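PDB 3H5T: transcriptional regulator, LacI family from Corynebacterium glutamicum, which activates transcription in an inositol-dependent way, binding a palindromic promoter motif to control ino1 and other genes, most likely for inositol-derived cell wall components and mycothiol. Local coordinates for residues N251-H254 and N255-A259; Q319-K322 and L323-F326. All coordinates share one frame; numbering follows the deposited sequence.

Interaction 1 (N251-H254 and N255-A259); sequences NRQH and NFEVA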
loop_
_atom_site.group_PDB
_atom_site.type_symbol
_atom_site.label_atom_id
_atom_site.label_comp_id
_atom_site.label_asym_id
_atom_site.label_seq_id
_atom_site.Cartn_x
_atom_site.Cartn_y
_atom_site.Cartn_z
ATOM N N ASN A 251 -12.581 -6.699 0.946
ATOM C CA ASN A 251 -13.585 -6.057 0.082
ATOM C C ASN A 251 -14.405 -5.062 0.877
ATOM O O ASN A 251 -14.382 -5.053 2.105
ATOM C CB ASN A 251 -14.599 -7.066 -0.466
ATOM C CG ASN A 251 -14.030 -7.942 -1.522
ATOM O OD1 ASN A 251 -14.743 -8.751 -2.118
ATOM N ND2 ASN A 251 -12.735 -7.804 -1.769
ATOM N N ARG A 252 -15.171 -4.253 0.162
ATOM C CA ARG A 252 -16.035 -3.282 0.799
ATOM C C ARG A 252 -17.132 -4.076 1.511
ATOM O O ARG A 252 -17.554 -3.716 2.607
ATOM C CB ARG A 252 -16.633 -2.341 -0.255
ATOM C CG ARG A 252 -17.525 -1.250 0.307
ATOM C CD ARG A 252 -17.950 -0.274 -0.789
ATOM N NE ARG A 252 -18.982 0.657 -0.340
ATOM C CZ ARG A 252 -20.210 0.293 0.018
ATOM N NH1 ARG A 252 -20.566 -0.985 -0.020
ATOM N NH2 ARG A 252 -21.088 1.209 0.410
ATOM N N GLN A 253 -17.561 -5.173 0.891
ATOM C CA GLN A 253 -18.605 -6.028 1.452
ATOM C C GLN A 253 -18.137 -6.886 2.627
ATOM O O GLN A 253 -18.886 -7.095 3.576
ATOM C CB GLN A 253 -19.189 -6.935 0.366
ATOM C CG GLN A 253 -20.343 -7.810 0.842
ATOM C CD GLN A 253 -21.526 -6.994 1.359
ATOM O OE1 GLN A 253 -21.988 -6.047 0.704
ATOM N NE2 GLN A 253 -22.028 -7.365 2.534
ATOM N N HIS A 254 -16.914 -7.397 2.561
ATOM C CA HIS A 254 -16.375 -8.215 3.642
ATOM C C HIS A 254 -15.974 -7.335 4.822
ATOM O O HIS A 254 -16.103 -7.749 5.976
ATOM C CB HIS A 254 -15.155 -9.010 3.171
ATOM C CG HIS A 254 -15.491 -10.219 2.351
ATOM N ND1 HIS A 254 -16.409 -10.193 1.323
ATOM C CD2 HIS A 254 -14.989 -11.476 2.375
ATOM C CE1 HIS A 254 -16.456 -11.379 0.746
ATOM N NE2 HIS A 254 -15.603 -12.176 1.364
ATOM N N ASN A 255 -15.479 -6.130 4.537
ATOM C CA ASN A 255 -15.079 -5.209 5.600
ATOM C C ASN A 255 -16.305 -4.864 6.435
ATOM O O ASN A 255 -16.223 -4.704 7.647
ATOM C CB ASN A 255 -14.488 -3.911 5.034
ATOM C CG ASN A 255 -13.187 -4.128 4.292
ATOM O OD1 ASN A 255 -12.422 -5.052 4.600
ATOM N ND2 ASN A 255 -12.915 -3.267 3.322
ATOM N N PHE A 256 -17.441 -4.742 5.757
ATOM C CA PHE A 256 -18.717 -4.428 6.393
ATOM C C PHE A 256 -19.148 -5.602 7.279
ATOM O O PHE A 256 -19.405 -5.441 8.472
ATOM C CB PHE A 256 -19.776 -4.182 5.316
ATOM C CG PHE A 256 -21.153 -3.960 5.861
ATOM C CD1 PHE A 256 -21.597 -2.680 6.164
ATOM C CD2 PHE A 256 -22.009 -5.039 6.073
ATOM C CE1 PHE A 256 -22.883 -2.475 6.675
ATOM C CE2 PHE A 256 -23.291 -4.850 6.581
ATOM C CZ PHE A 256 -23.732 -3.568 6.883
ATOM N N GLU A 257 -19.221 -6.782 6.678
ATOM C CA GLU A 257 -19.618 -7.985 7.389
ATOM C C GLU A 257 -18.789 -8.195 8.652
ATOM O O GLU A 257 -19.334 -8.258 9.750
ATOM C CB GLU A 257 -19.464 -9.206 6.479
ATOM C CG GLU A 257 -20.316 -9.197 5.214
ATOM C CD GLU A 257 -21.804 -9.307 5.492
ATOM O OE1 GLU A 257 -22.186 -9.893 6.529
ATOM O OE2 GLU A 257 -22.599 -8.823 4.659
ATOM N N VAL A 258 -17.473 -8.301 8.502
ATOM C CA VAL A 258 -16.607 -8.524 9.653
ATOM C C VAL A 258 -16.797 -7.458 10.736
ATOM O O VAL A 258 -16.586 -7.726 11.919
ATOM C CB VAL A 258 -15.108 -8.591 9.239
ATOM C CG1 VAL A 258 -14.541 -7.195 9.028
ATOM C CG2 VAL A 258 -14.318 -9.339 10.299
ATOM N N ALA A 259 -17.203 -6.255 10.340
ATOM C CA ALA A 259 -17.423 -5.184 11.310
ATOM C C ALA A 259 -18.751 -5.411 12.035
ATOM O O ALA A 259 -18.860 -5.198 13.240
ATOM C CB ALA A 259 -17.432 -3.836 10.613
#
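Glu257 reaches back one helical turn to Gln253, and its side chain can be followed atom by atom along that path. CB starts over the earlier turn, 3.6 Å from the carbonyl O of Gln253. The first torsion, -61°, puts CG beside the backbone N, opposite the carbonyl carbon, and CG stays over the same oxygen. A second bend brings CD round to the amide of Gln253, 3.5 Å from NE2. At the tip, OE2 takes a weak hydrogen bond from Gln253 NE2 at 2.6 Å, with a strongly bent N-H...O angle of 118°. Gln253 meets it by a bend of its own at chi2, which curls the amide toward the carboxylate; the two flat groups end up 38° apart. Beneath this exposed pair the main chain follows the same spacing, Glu257 N bonding to Gln253 O at 3.1 Å and Val258 N to His254 O at 2.9 Å. These bonds belong to the first turns of helix 252-265, which Asn251 precedes at the N-cap position without a side-chain capping bond. The helix is the connection of a beta-alpha-beta crossover from strand 244-247 to the parallel strand 271-274, within one sheet of a periplasmic-binding-protein-like domain. Its buried side carries Val258, whose CG1 lies 3.5 Å from His254 O and whose side chain rests on Met245 and Cys247. Asn255 packs on Cys247 as well, and on Ala278 and Leu279 of helix 277-289. Toward that second helix, Arg252 sends its extended chain to a salt bridge with Glu285, while Phe256 touches Ser289.

Interaction 2 (Q319-K322 and L323-F326); sequences QPNK and LKGF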
loop_
_atom_site.group_PDB
_atom_site.type_symbol
_atom_site.label_atom_id
_atom_site.label_comp_id
_atom_site.label_asym_id
_atom_site.label_seq_id
_atom_site.Cartn_x
_atom_site.Cartn_y
_atom_site.Cartn_z
ATOM N N GLN A 319 0.928 6.434 6.066
ATOM C CA GLN A 319 2.012 5.687 5.455
ATOM C C GLN A 319 2.220 6.215 4.033
ATOM O O GLN A 319 1.281 6.305 3.236
ATOM C CB GLN A 319 1.647 4.203 5.451
ATOM C CG GLN A 319 2.547 3.331 4.623
ATOM C CD GLN A 319 2.159 1.867 4.715
ATOM O OE1 GLN A 319 0.971 1.527 4.744
ATOM N NE2 GLN A 319 3.159 0.994 4.749
ATOM N N PRO A 320 3.461 6.588 3.698
ATOM C CA PRO A 320 3.757 7.111 2.359
ATOM C C PRO A 320 3.774 6.004 1.304
ATOM O O PRO A 320 4.844 5.585 0.858
ATOM C CB PRO A 320 5.119 7.761 2.555
ATOM C CG PRO A 320 5.775 6.820 3.526
ATOM C CD PRO A 320 4.676 6.537 4.532
ATOM N N ASN A 321 2.588 5.547 0.899
ATOM C CA ASN A 321 2.484 4.474 -0.083
ATOM C C ASN A 321 2.986 4.769 -1.482
ATOM O O ASN A 321 3.512 3.871 -2.151
ATOM C CB ASN A 321 1.047 3.956 -0.170
ATOM C CG ASN A 321 0.681 3.095 1.013
ATOM O OD1 ASN A 321 1.481 2.271 1.452
ATOM N ND2 ASN A 321 -0.531 3.269 1.533
ATOM N N LYS A 322 2.833 6.002 -1.948
ATOM C CA LYS A 322 3.315 6.302 -3.287
ATOM C C LYS A 322 4.842 6.273 -3.280
ATOM O O LYS A 322 5.469 5.787 -4.219
ATOM C CB LYS A 322 2.804 7.666 -3.765
ATOM C CG LYS A 322 3.204 8.015 -5.193
ATOM C CD LYS A 322 2.382 9.181 -5.690
ATOM C CE LYS A 322 2.429 9.327 -7.204
ATOM N NZ LYS A 322 3.642 10.022 -7.712
ATOM N N LEU A 323 5.436 6.779 -2.204
ATOM C CA LEU A 323 6.890 6.811 -2.086
ATOM C C LEU A 323 7.411 5.379 -1.979
ATOM O O LEU A 323 8.464 5.046 -2.544
ATOM C CB LEU A 323 7.315 7.618 -0.848
ATOM C CG LEU A 323 8.824 7.799 -0.638
ATOM C CD1 LEU A 323 9.381 8.674 -1.740
ATOM C CD2 LEU A 323 9.105 8.429 0.733
ATOM N N LYS A 324 6.666 4.539 -1.261
ATOM C CA LYS A 324 7.047 3.141 -1.075
ATOM C C LYS A 324 7.102 2.442 -2.425
ATOM O O LYS A 324 7.971 1.611 -2.675
ATOM C CB LYS A 324 6.046 2.429 -0.170
ATOM C CG LYS A 324 6.419 0.992 0.121
ATOM C CD LYS A 324 5.399 0.323 1.011
ATOM C CE LYS A 324 4.045 0.240 0.326
ATOM N NZ LYS A 324 2.986 -0.285 1.248
ATOM N N GLY A 325 6.168 2.800 -3.297
ATOM C CA GLY A 325 6.130 2.215 -4.622
ATOM C C GLY A 325 7.228 2.767 -5.503
ATOM O O GLY A 325 7.822 2.029 -6.294
ATOM N N PHE A 326 7.498 4.066 -5.379
ATOM C CA PHE A 326 8.552 4.684 -6.174
ATOM C C PHE A 326 9.898 4.074 -5.811
ATOM O O PHE A 326 10.682 3.720 -6.694
ATOM C CB PHE A 326 8.613 6.199 -5.947
ATOM C CG PHE A 326 9.630 6.896 -6.814
ATOM C CD1 PHE A 326 9.382 7.113 -8.167
ATOM C CD2 PHE A 326 10.847 7.309 -6.287
ATOM C CE1 PHE A 326 10.339 7.737 -8.986
ATOM C CE2 PHE A 326 11.808 7.929 -7.095
ATOM C CZ PHE A 326 11.550 8.141 -8.447
#
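The carboxamide of Asn321 and the amide of Gln319 are the flat groups near the end of Lys324. At Asn321 the ammonium NZ neither sits squarely over a face nor lies in the plane: it bonds to OD1 at 3.0 Å, tilted 27° from the carbonyl plane. The Gln319 side chain instead crosses the lysine at a slant. Lys324 runs alongside Asn321, pointing the same way, and the bend at chi3 (64°) swings CE, and NZ beyond it, toward OD1. NZ has a stronger partner in Asp158, whose carboxylate forms a salt bridge with it; being held by a carboxylate and an amide oxygen probably helps keep the buried ammonium charged. Pro320, at the N-cap position, centres an inverse gamma turn, and its carbonyl O receives Lys324 N at 3.0 Å as the helix begins. Pro320 CB also meets Leu323 CB at 4.1 Å. Further on, Phe326 N bonds to Lys322 O at 2.9 Å. Backbone hydrogen bonding ties Gln319 to Asp304, just beyond strand 299-302, while helix 321-336, entered from strand 316-318, lays Asn321, Lys322, Lys324 and Phe326 against helix 86-98, with Lys324 also on Ile169 of strand 168-171.

Overall arrangement
Both interactions are first turns of helices in the same sugar-binding family region, yet they lie in different lobes of it. Interaction 1 comes first along the chain and belongs to helix 252-265, beside the sheet that contains strands 244-247 and 271-274; interaction 2 begins helix 321-336, beside the sheet that contains strand 168-171. Their centres lie 25 Å apart and their nearest atoms about 14 Å, so they do not touch. Between them the chain passes from strand 299-302 of one sheet to strand 316-318 of the other, and interaction 2 follows directly on this passage. Such a two-lobed layout is that of LacI-family regulators, in which effectors generally bind between the lobes.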